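Local structure of DyP-type peroxidase (Pleurotus ostreatus PC15, 6FSK) at residues A74-S80 with I132-V138; F98-Q102 with F239-R243; R352-G357 with L380-S386. The protein acts as a fungal heme b peroxidase of the dye-decolorizing type, using peroxide to oxidise substrates that probably include dyes and manganese(II). The protein carries 1 engineered substitution. All blocks are in the same frame, centred on the assembly; numbering follows the deposited sequence.

Overall arrangement
Three contacts around one antiparallel sheet show how a peroxidase can build its heme pocket against a continuous set of strands. Interaction 1 joins neighbouring strands 74-80 and 134-140 of the N-terminal domain. Interaction 2 packs the end of helix 96-100 and the start of helix 102-109 on strand 238-247, and interaction 3 pairs strands 354-360 and 379-386 beside the heme. Their centres lie about 13 Å (1 and 2), 15 Å (1 and 3) and 12 Å (2 and 3) apart. Along the chain, the segments of interactions 1 and 2 alternate, whereas interaction 3 follows both. Backbone hydrogen bonds from T241 and R243 to strand 379-386 link interaction 2 directly to the heme-bearing strand.

Interaction 1 of 3, residues A74-S80 with I132-V138; sequences AVNVSFS and IHGVIFV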
# COMPACT_ATOMS: atom_id res chain seq x y z
N ALA A 74 1.78 -19.90 1.90
CA ALA A 74 1.54 -19.63 0.50
C ALA A 74 2.62 -18.75 -0.06
O ALA A 74 3.17 -17.90 0.65
CB ALA A 74 0.23 -18.94 0.34
N VAL A 75 2.87 -18.92 -1.36
CA VAL A 75 4.02 -18.24 -1.96
C VAL A 75 3.64 -17.57 -3.25
O VAL A 75 2.85 -18.12 -4.07
CB VAL A 75 5.19 -19.23 -2.22
CG1 VAL A 75 4.79 -20.29 -3.17
CG2 VAL A 75 6.42 -18.54 -2.77
N ASN A 76 4.18 -16.38 -3.47
CA ASN A 76 4.03 -15.65 -4.74
C ASN A 76 5.44 -15.14 -5.13
O ASN A 76 6.43 -15.22 -4.35
CB ASN A 76 3.09 -14.42 -4.63
CG ASN A 76 1.62 -14.72 -4.95
OD1 ASN A 76 0.88 -13.76 -5.21
ND2 ASN A 76 1.19 -16.00 -4.95
N VAL A 77 5.58 -14.62 -6.35
CA VAL A 77 6.85 -14.21 -6.92
C VAL A 77 6.68 -12.99 -7.81
O VAL A 77 5.65 -12.89 -8.52
CB VAL A 77 7.59 -15.34 -7.72
CG1 VAL A 77 6.82 -15.68 -9.03
CG2 VAL A 77 9.02 -14.92 -8.05
N SER A 78 7.63 -12.05 -7.84
CA SER A 78 7.48 -10.85 -8.62
C SER A 78 8.85 -10.39 -9.07
O SER A 78 9.83 -10.68 -8.38
CB SER A 78 6.70 -9.82 -7.79
OG SER A 78 6.07 -8.80 -8.53
N PHE A 79 8.92 -9.77 -10.23
CA PHE A 79 10.19 -9.45 -10.85
C PHE A 79 10.32 -7.99 -11.16
O PHE A 79 9.38 -7.34 -11.71
CB PHE A 79 10.36 -10.23 -12.19
CG PHE A 79 10.50 -11.68 -12.01
CD1 PHE A 79 11.76 -12.23 -11.80
CD2 PHE A 79 9.41 -12.49 -11.97
CE1 PHE A 79 11.91 -13.58 -11.57
CE2 PHE A 79 9.53 -13.87 -11.77
CZ PHE A 79 10.81 -14.40 -11.53
N SER A 80 11.52 -7.43 -10.90
CA SER A 80 11.75 -6.06 -11.24
C SER A 80 12.16 -5.87 -12.69
O SER A 80 12.46 -6.82 -13.38
CB SER A 80 12.87 -5.47 -10.35
OG SER A 80 14.13 -6.08 -10.76
N ILE A 132 18.12 -5.30 -7.26
CA ILE A 132 17.27 -6.44 -6.85
C ILE A 132 16.54 -6.89 -8.10
O ILE A 132 15.93 -6.06 -8.79
CB ILE A 132 16.26 -6.04 -5.75
CG1 ILE A 132 17.07 -5.70 -4.50
CG2 ILE A 132 15.24 -7.13 -5.56
CD1 ILE A 132 16.26 -5.06 -3.40
N HIS A 133 16.57 -8.18 -8.40
CA HIS A 133 15.93 -8.75 -9.62
C HIS A 133 14.51 -9.30 -9.39
O HIS A 133 13.74 -9.32 -10.33
CB HIS A 133 16.82 -9.86 -10.17
CG HIS A 133 18.10 -9.36 -10.71
ND1 HIS A 133 19.18 -10.20 -10.93
CD2 HIS A 133 18.53 -8.12 -11.00
CE1 HIS A 133 20.18 -9.48 -11.40
NE2 HIS A 133 19.82 -8.22 -11.46
N GLY A 134 14.18 -9.70 -8.17
CA GLY A 134 12.89 -10.20 -7.83
C GLY A 134 12.69 -10.37 -6.37
O GLY A 134 13.63 -10.16 -5.58
N VAL A 135 11.49 -10.74 -6.01
CA VAL A 135 11.10 -11.10 -4.67
C VAL A 135 10.28 -12.36 -4.68
O VAL A 135 9.38 -12.49 -5.50
CB VAL A 135 10.37 -9.91 -3.96
CG1 VAL A 135 9.08 -9.44 -4.65
CG2 VAL A 135 10.09 -10.18 -2.50
N ILE A 136 10.60 -13.26 -3.81
CA ILE A 136 9.81 -14.42 -3.47
C ILE A 136 9.22 -14.10 -2.09
O ILE A 136 9.97 -13.75 -1.18
CB ILE A 136 10.62 -15.74 -3.43
CG1 ILE A 136 11.00 -16.11 -4.85
CG2 ILE A 136 9.83 -16.84 -2.77
CD1 ILE A 136 12.20 -17.00 -4.87
N PHE A 137 7.90 -14.21 -1.93
CA PHE A 137 7.31 -13.94 -0.65
C PHE A 137 6.36 -15.02 -0.18
O PHE A 137 5.71 -15.66 -0.99
CB PHE A 137 6.73 -12.56 -0.51
CG PHE A 137 5.69 -12.23 -1.57
CD1 PHE A 137 6.14 -11.82 -2.82
CD2 PHE A 137 4.30 -12.14 -1.24
CE1 PHE A 137 5.20 -11.40 -3.79
CE2 PHE A 137 3.39 -11.72 -2.21
CZ PHE A 137 3.84 -11.35 -3.44
N VAL A 138 6.42 -15.26 1.11
CA VAL A 138 5.78 -16.42 1.73
C VAL A 138 4.99 -15.90 2.94
O VAL A 138 5.51 -15.26 3.82
CB VAL A 138 6.83 -17.48 2.12
CG1 VAL A 138 6.15 -18.65 2.75
CG2 VAL A 138 7.62 -17.95 0.93
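N76 and F137 form a hydrogen-bonded pair of two antiparallel strands, and the backbone does most of the joining. N76 N donates to F137 O at 3.0 Å and F137 N returns the bond to N76 O; S78 and V135 form a second such pair. V77 with I136 lies between them, and V75 with V138 and F79 with G134 flank them, all non-hydrogen-bonded pairs where CA-H...O contacts, such as V75 CA to F137 O, run across. A further bond, S80 N to H133 O, runs to the residue where H133 and G134 together face F26 as a classic beta bulge.

Among the polar side chains, S80 OG donates to I132 O at 2.7 Å, in the carbonyl plane and on a lone pair, while also capping G83 N at the start of helix 81-86. S78 OG bonds to S472 OG of strand 462-472. N76 ND2 binds V75 O (2.8 Å) and K46 O while OD1 accepts from D11 N, so both ends of the amide are held.

Apolar contacts divide between the sheet's faces. On one, V75 CG2 lies alongside I136 CG2 at 3.8 Å and reaches V138 CG2 at 3.9 Å, while V77 CG2 meets I136 CG1. On the other, F137 has CG between its backbone N and carbonyl carbon (chi1 56°), which brings one ring face over N76 CB, a CH-pi contact 3.8 Å from the centroid.

The chemistry implies a buried strand pair of the ferredoxin-like N-terminal domain: one face, apolar, packs on F41 of helix 31-41; the other mixes F137 and V135 with N76 and S78, whose polar atoms have partners.

Interaction 2 of 3, residues F98-Q102 with F239-R243; sequences FTTGQ and FLTFR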
# COMPACT_ATOMS: atom_id res chain seq x y z
N PHE A 98 8.07 1.72 -13.14
CA PHE A 98 8.60 0.37 -13.08
C PHE A 98 9.97 0.29 -13.83
O PHE A 98 10.91 -0.29 -13.38
CB PHE A 98 7.61 -0.59 -13.76
CG PHE A 98 8.11 -2.00 -13.91
CD1 PHE A 98 8.16 -2.84 -12.85
CD2 PHE A 98 8.53 -2.49 -15.14
CE1 PHE A 98 8.55 -4.15 -12.93
CE2 PHE A 98 8.97 -3.80 -15.24
CZ PHE A 98 9.01 -4.62 -14.18
N THR A 99 10.00 0.87 -15.02
CA THR A 99 11.17 0.79 -15.88
C THR A 99 12.38 1.57 -15.30
O THR A 99 13.51 1.10 -15.32
CB THR A 99 10.76 1.24 -17.26
OG1 THR A 99 9.80 0.28 -17.76
CG2 THR A 99 11.98 1.29 -18.16
N THR A 100 12.08 2.72 -14.74
CA THR A 100 13.07 3.56 -14.05
C THR A 100 13.62 2.84 -12.83
O THR A 100 14.80 2.92 -12.50
CB THR A 100 12.39 4.89 -13.72
OG1 THR A 100 12.18 5.63 -14.95
CG2 THR A 100 13.21 5.74 -12.83
N GLY A 101 12.76 2.13 -12.12
CA GLY A 101 13.06 1.52 -10.81
C GLY A 101 12.90 2.49 -9.69
O GLY A 101 12.97 3.67 -9.88
N GLN A 102 12.60 1.95 -8.55
CA GLN A 102 12.25 2.74 -7.43
C GLN A 102 13.44 3.50 -6.87
O GLN A 102 13.26 4.57 -6.31
CB GLN A 102 11.52 1.99 -6.33
CG GLN A 102 10.70 2.96 -5.44
CD GLN A 102 10.09 2.28 -4.26
OE1 GLN A 102 10.46 2.55 -3.10
NE2 GLN A 102 9.11 1.35 -4.52
N PHE A 239 1.39 -5.02 -11.26
CA PHE A 239 2.55 -4.30 -10.71
C PHE A 239 2.42 -4.25 -9.21
O PHE A 239 1.42 -3.78 -8.64
CB PHE A 239 2.70 -2.90 -11.26
CG PHE A 239 3.03 -2.83 -12.72
CD1 PHE A 239 4.33 -2.90 -13.13
CD2 PHE A 239 2.06 -2.73 -13.70
CE1 PHE A 239 4.68 -2.87 -14.43
CE2 PHE A 239 2.40 -2.75 -15.04
CZ PHE A 239 3.73 -2.75 -15.39
N LEU A 240 3.45 -4.78 -8.56
CA LEU A 240 3.61 -4.84 -7.11
C LEU A 240 4.56 -3.71 -6.72
O LEU A 240 5.78 -3.78 -7.03
CB LEU A 240 4.23 -6.18 -6.72
CG LEU A 240 4.24 -6.57 -5.27
CD1 LEU A 240 4.62 -8.03 -5.06
CD2 LEU A 240 5.14 -5.69 -4.41
N THR A 241 4.07 -2.72 -6.00
CA THR A 241 4.94 -1.69 -5.35
C THR A 241 5.21 -2.12 -3.93
O THR A 241 4.29 -2.35 -3.16
CB THR A 241 4.24 -0.32 -5.39
OG1 THR A 241 4.15 0.13 -6.74
CG2 THR A 241 5.10 0.68 -4.57
N PHE A 242 6.52 -2.19 -3.58
CA PHE A 242 6.97 -2.44 -2.19
C PHE A 242 7.61 -1.21 -1.62
O PHE A 242 8.46 -0.62 -2.29
CB PHE A 242 7.95 -3.59 -2.12
CG PHE A 242 8.56 -3.76 -0.77
CD1 PHE A 242 7.82 -4.22 0.31
CD2 PHE A 242 9.89 -3.48 -0.57
CE1 PHE A 242 8.45 -4.42 1.56
CE2 PHE A 242 10.46 -3.63 0.69
CZ PHE A 242 9.72 -4.02 1.72
N ARG A 243 7.20 -0.81 -0.41
CA ARG A 243 7.80 0.32 0.34
C ARG A 243 8.05 -0.11 1.75
O ARG A 243 7.16 -0.57 2.45
CB ARG A 243 6.92 1.57 0.32
CG ARG A 243 6.63 2.07 -1.10
CD ARG A 243 7.68 3.05 -1.58
NE ARG A 243 7.70 4.36 -0.96
CZ ARG A 243 8.74 5.19 -0.93
NH1 ARG A 243 9.92 4.82 -1.37
NH2 ARG A 243 8.56 6.37 -0.36
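F239 drives its ring edge into the face of F98, a T-shaped stack with centroids 5.2 Å apart and planes 69° from each other. The atom leading the approach is F239 CE1, which stands 3.6 Å from F98 CG, offset toward the rim of that ring rather than over its middle. F98 gets there by pointing CG opposite its own backbone N (chi1 173°), which carries the ring out from the helix toward the strand. F471 of strand 462-472 joins both rings, meeting F239 edge-to-face and touching F98, and H81 and L84 of helix 81-86 also pack on F98.

The helical turn lies in the N-terminal domain, whereas strand 238-247, in the C-terminal part of the chain, belongs to the sheet that runs through both ferredoxin-like halves of the DyP fold. G101, with positive phi, follows helix 96-100 and is the N-cap of helix 102-109, so that Q102, the next residue, can address the strand.

Q102 does so with an extended chain, its amide using both ends. NE2 gives a hydrogen bond to F242 O at 3.0 Å, and OE1 receives one from R243 NH1 at 2.9 Å. The donor NH1 sits well above the amide carbonyl plane, although OE1 lies near the plane of the guanidinium, at its edge; the amide and guanidinium are turned 67° apart. R243 is folded at chi2 and chi3, which brings CD within 3.2 Å of Q102 OE1 and leaves NH2 to form a salt bridge with D111, while the side chain also touches F382.

Interaction 3 of 3, residues R352-G357 with L380-S386; sequences RIIRRG and LLFVCYS. With HEM (protoporphyrin IX containing Fe), chain C.
R355 and F382, which meet through CG and CE1 at 4.2 Å, both set flat groups over the same side of the heme, the guanidinium nearly parallel to it and the F382 ring tilted so that CE1 leads. The R355 guanidinium has heme C3D 3.4 Å above its centre, while heme O2A lies at its edge, in plane, receiving hydrogen bonds from NH2 (2.9 Å) and NH1 (3.1 Å). The F382 ring has heme CMC over one face and CE1 3.3 Å from heme C2C; at its edge sits I353 CD1. At the edge of the Y385 ring, CE2 meets R356 CG at 3.7 Å. The Y385 hydroxyl is bound to D11.

The two strands are an antiparallel pair of the ferredoxin-like C-terminal domain: I354 and Y385 exchange backbone hydrogen bonds, and R356 N donates to V383 O at 2.9 Å. R355 and C384 share the heme-facing side. D191, in the GXXDG signature of DyP peroxidases, makes a salt bridge with R355 NH1. A leucine in place of R355 would probably leave heme O2A without these two bonds and D191 without its charged mate. A water bridges R356 O and L381 O, donating to each.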
# COMPACT_ATOMS: atom_id res chain seq x y z
N ARG A 352 -6.86 3.69 -8.56
CA ARG A 352 -7.16 2.77 -7.48
C ARG A 352 -6.04 1.76 -7.33
O ARG A 352 -5.39 1.37 -8.31
CB ARG A 352 -8.52 2.04 -7.70
CG ARG A 352 -9.65 3.04 -7.84
CD ARG A 352 -9.87 3.96 -6.70
NE ARG A 352 -10.09 3.27 -5.41
CZ ARG A 352 -11.22 2.80 -4.98
NH1 ARG A 352 -12.35 2.82 -5.76
NH2 ARG A 352 -11.27 2.22 -3.81
N ILE A 353 -5.85 1.32 -6.08
CA ILE A 353 -4.86 0.31 -5.75
C ILE A 353 -5.41 -0.65 -4.77
O ILE A 353 -6.29 -0.32 -3.96
CB ILE A 353 -3.54 0.96 -5.17
CG1 ILE A 353 -3.84 1.76 -3.87
CG2 ILE A 353 -2.85 1.81 -6.20
CD1 ILE A 353 -2.57 2.24 -3.19
N ILE A 354 -4.88 -1.90 -4.83
CA ILE A 354 -5.23 -2.88 -3.86
C ILE A 354 -4.03 -3.01 -2.94
O ILE A 354 -2.96 -3.37 -3.38
CB ILE A 354 -5.58 -4.26 -4.47
CG1 ILE A 354 -6.90 -4.16 -5.25
CG2 ILE A 354 -5.64 -5.31 -3.40
CD1 ILE A 354 -7.16 -5.43 -6.04
N ARG A 355 -4.25 -2.80 -1.63
CA ARG A 355 -3.14 -2.86 -0.64
C ARG A 355 -3.10 -4.16 0.10
O ARG A 355 -4.15 -4.74 0.46
CB ARG A 355 -3.29 -1.74 0.37
CG ARG A 355 -3.10 -0.39 -0.22
CD ARG A 355 -3.59 0.74 0.68
NE ARG A 355 -5.04 0.65 0.91
CZ ARG A 355 -5.57 0.62 2.13
NH1 ARG A 355 -4.84 0.74 3.25
NH2 ARG A 355 -6.86 0.46 2.23
N ARG A 356 -1.90 -4.68 0.32
CA ARG A 356 -1.70 -5.95 1.03
C ARG A 356 -0.63 -5.72 2.15
O ARG A 356 0.24 -6.58 2.29
CB ARG A 356 -1.28 -7.08 0.11
CG ARG A 356 -2.19 -7.35 -1.02
CD ARG A 356 -3.51 -7.97 -0.58
NE ARG A 356 -4.34 -8.30 -1.71
CZ ARG A 356 -5.67 -8.23 -1.78
NH1 ARG A 356 -6.39 -7.81 -0.79
NH2 ARG A 356 -6.28 -8.60 -2.92
N GLY A 357 -0.71 -4.62 2.87
CA GLY A 357 0.29 -4.31 3.94
C GLY A 357 0.31 -5.29 5.06
O GLY A 357 -0.70 -6.00 5.37
N LEU A 380 5.43 -0.47 8.52
CA LEU A 380 4.56 -1.12 7.55
C LEU A 380 5.40 -1.62 6.37
O LEU A 380 6.17 -0.86 5.78
CB LEU A 380 3.47 -0.15 7.07
CG LEU A 380 2.38 -0.69 6.19
CD1 LEU A 380 1.50 -1.64 6.96
CD2 LEU A 380 1.55 0.48 5.66
N LEU A 381 5.25 -2.90 6.06
CA LEU A 381 5.69 -3.41 4.73
C LEU A 381 4.57 -3.11 3.76
O LEU A 381 3.59 -3.88 3.67
CB LEU A 381 5.99 -4.85 4.85
CG LEU A 381 7.01 -5.30 5.90
CD1 LEU A 381 7.25 -6.82 5.83
CD2 LEU A 381 8.28 -4.49 5.85
N PHE A 382 4.64 -1.92 3.18
CA PHE A 382 3.58 -1.47 2.27
C PHE A 382 3.71 -2.22 0.94
O PHE A 382 4.75 -2.20 0.34
CB PHE A 382 3.72 0.03 2.01
CG PHE A 382 2.73 0.55 1.04
CD1 PHE A 382 1.51 1.05 1.46
CD2 PHE A 382 3.05 0.62 -0.27
CE1 PHE A 382 0.56 1.49 0.51
CE2 PHE A 382 2.13 1.14 -1.19
CZ PHE A 382 0.90 1.56 -0.79
N VAL A 383 2.64 -2.86 0.52
CA VAL A 383 2.58 -3.48 -0.77
C VAL A 383 1.27 -3.08 -1.46
O VAL A 383 0.22 -3.11 -0.80
CB VAL A 383 2.65 -5.02 -0.69
CG1 VAL A 383 2.23 -5.67 -2.00
CG2 VAL A 383 4.05 -5.43 -0.31
N CYS A 384 1.28 -2.64 -2.68
CA CYS A 384 0.00 -2.39 -3.42
C CYS A 384 0.16 -2.88 -4.85
O CYS A 384 1.27 -2.89 -5.40
CB CYS A 384 -0.44 -0.92 -3.36
SG CYS A 384 0.53 0.21 -4.35
N TYR A 385 -0.96 -3.19 -5.44
CA TYR A 385 -1.11 -3.66 -6.78
C TYR A 385 -2.00 -2.80 -7.63
O TYR A 385 -3.08 -2.33 -7.14
CB TYR A 385 -1.72 -5.05 -6.84
CG TYR A 385 -0.92 -6.14 -6.19
CD1 TYR A 385 0.11 -6.79 -6.87
CD2 TYR A 385 -1.13 -6.52 -4.87
CE1 TYR A 385 0.88 -7.79 -6.26
CE2 TYR A 385 -0.36 -7.49 -4.26
CZ TYR A 385 0.65 -8.15 -4.98
OH TYR A 385 1.39 -9.13 -4.39
N SER A 386 -1.63 -2.65 -8.87
CA SER A 386 -2.52 -2.12 -9.91
C SER A 386 -1.87 -2.41 -11.27
O SER A 386 -0.75 -2.91 -11.33
CB SER A 386 -2.87 -0.66 -9.81
OG SER A 386 -1.87 0.18 -10.37
CHA HEM C . -5.96 3.97 3.72
CHB HEM C . -2.49 4.06 7.06
CHC HEM C . 0.80 4.33 3.55
CHD HEM C . -2.69 4.56 0.20
C1A HEM C . -5.33 3.96 4.97
C2A HEM C . -5.98 3.85 6.24
C3A HEM C . -5.02 3.82 7.17
C4A HEM C . -3.77 4.00 6.48
CMA HEM C . -5.21 3.78 8.65
CAA HEM C . -7.48 3.81 6.45
CBA HEM C . -8.15 2.44 6.53
CGA HEM C . -8.17 1.72 5.20
O1A HEM C . -8.96 2.06 4.32
O2A HEM C . -7.37 0.76 5.05
C1B HEM C . -1.25 4.15 6.42
C2B HEM C . 0.00 4.11 7.03
C3B HEM C . 0.97 4.16 6.07
C4B HEM C . 0.22 4.25 4.81
CMB HEM C . 0.26 4.08 8.52
CAB HEM C . 2.44 4.17 6.11
CBB HEM C . 3.14 3.72 7.13
C1C HEM C . 0.21 4.51 2.34
C2C HEM C . 0.80 4.72 1.09
C3C HEM C . -0.16 4.82 0.12
C4C HEM C . -1.41 4.59 0.79
CMC HEM C . 2.29 4.80 0.87
CAC HEM C . -0.11 5.13 -1.33
CBC HEM C . 0.87 5.86 -1.91
C1D HEM C . -3.87 4.35 0.91
C2D HEM C . -5.16 4.15 0.19
C3D HEM C . -6.08 3.94 1.21
C4D HEM C . -5.34 4.08 2.45
CMD HEM C . -5.42 4.13 -1.27
CAD HEM C . -7.58 3.75 1.09
CBD HEM C . -8.34 5.03 1.01
CGD HEM C . -9.81 4.80 0.76
O1D HEM C . -10.56 5.42 1.55
O2D HEM C . -10.17 3.99 -0.08
NA HEM C . -3.96 4.16 5.11
NB HEM C . -1.11 4.31 5.09
NC HEM C . -1.19 4.56 2.15
ND HEM C . -4.05 4.37 2.23
FE HEM C . -2.60 4.43 3.65
O HOH W 1 -3.80 2.23 -10.33
O HOH W 2 2.97 -6.47 2.83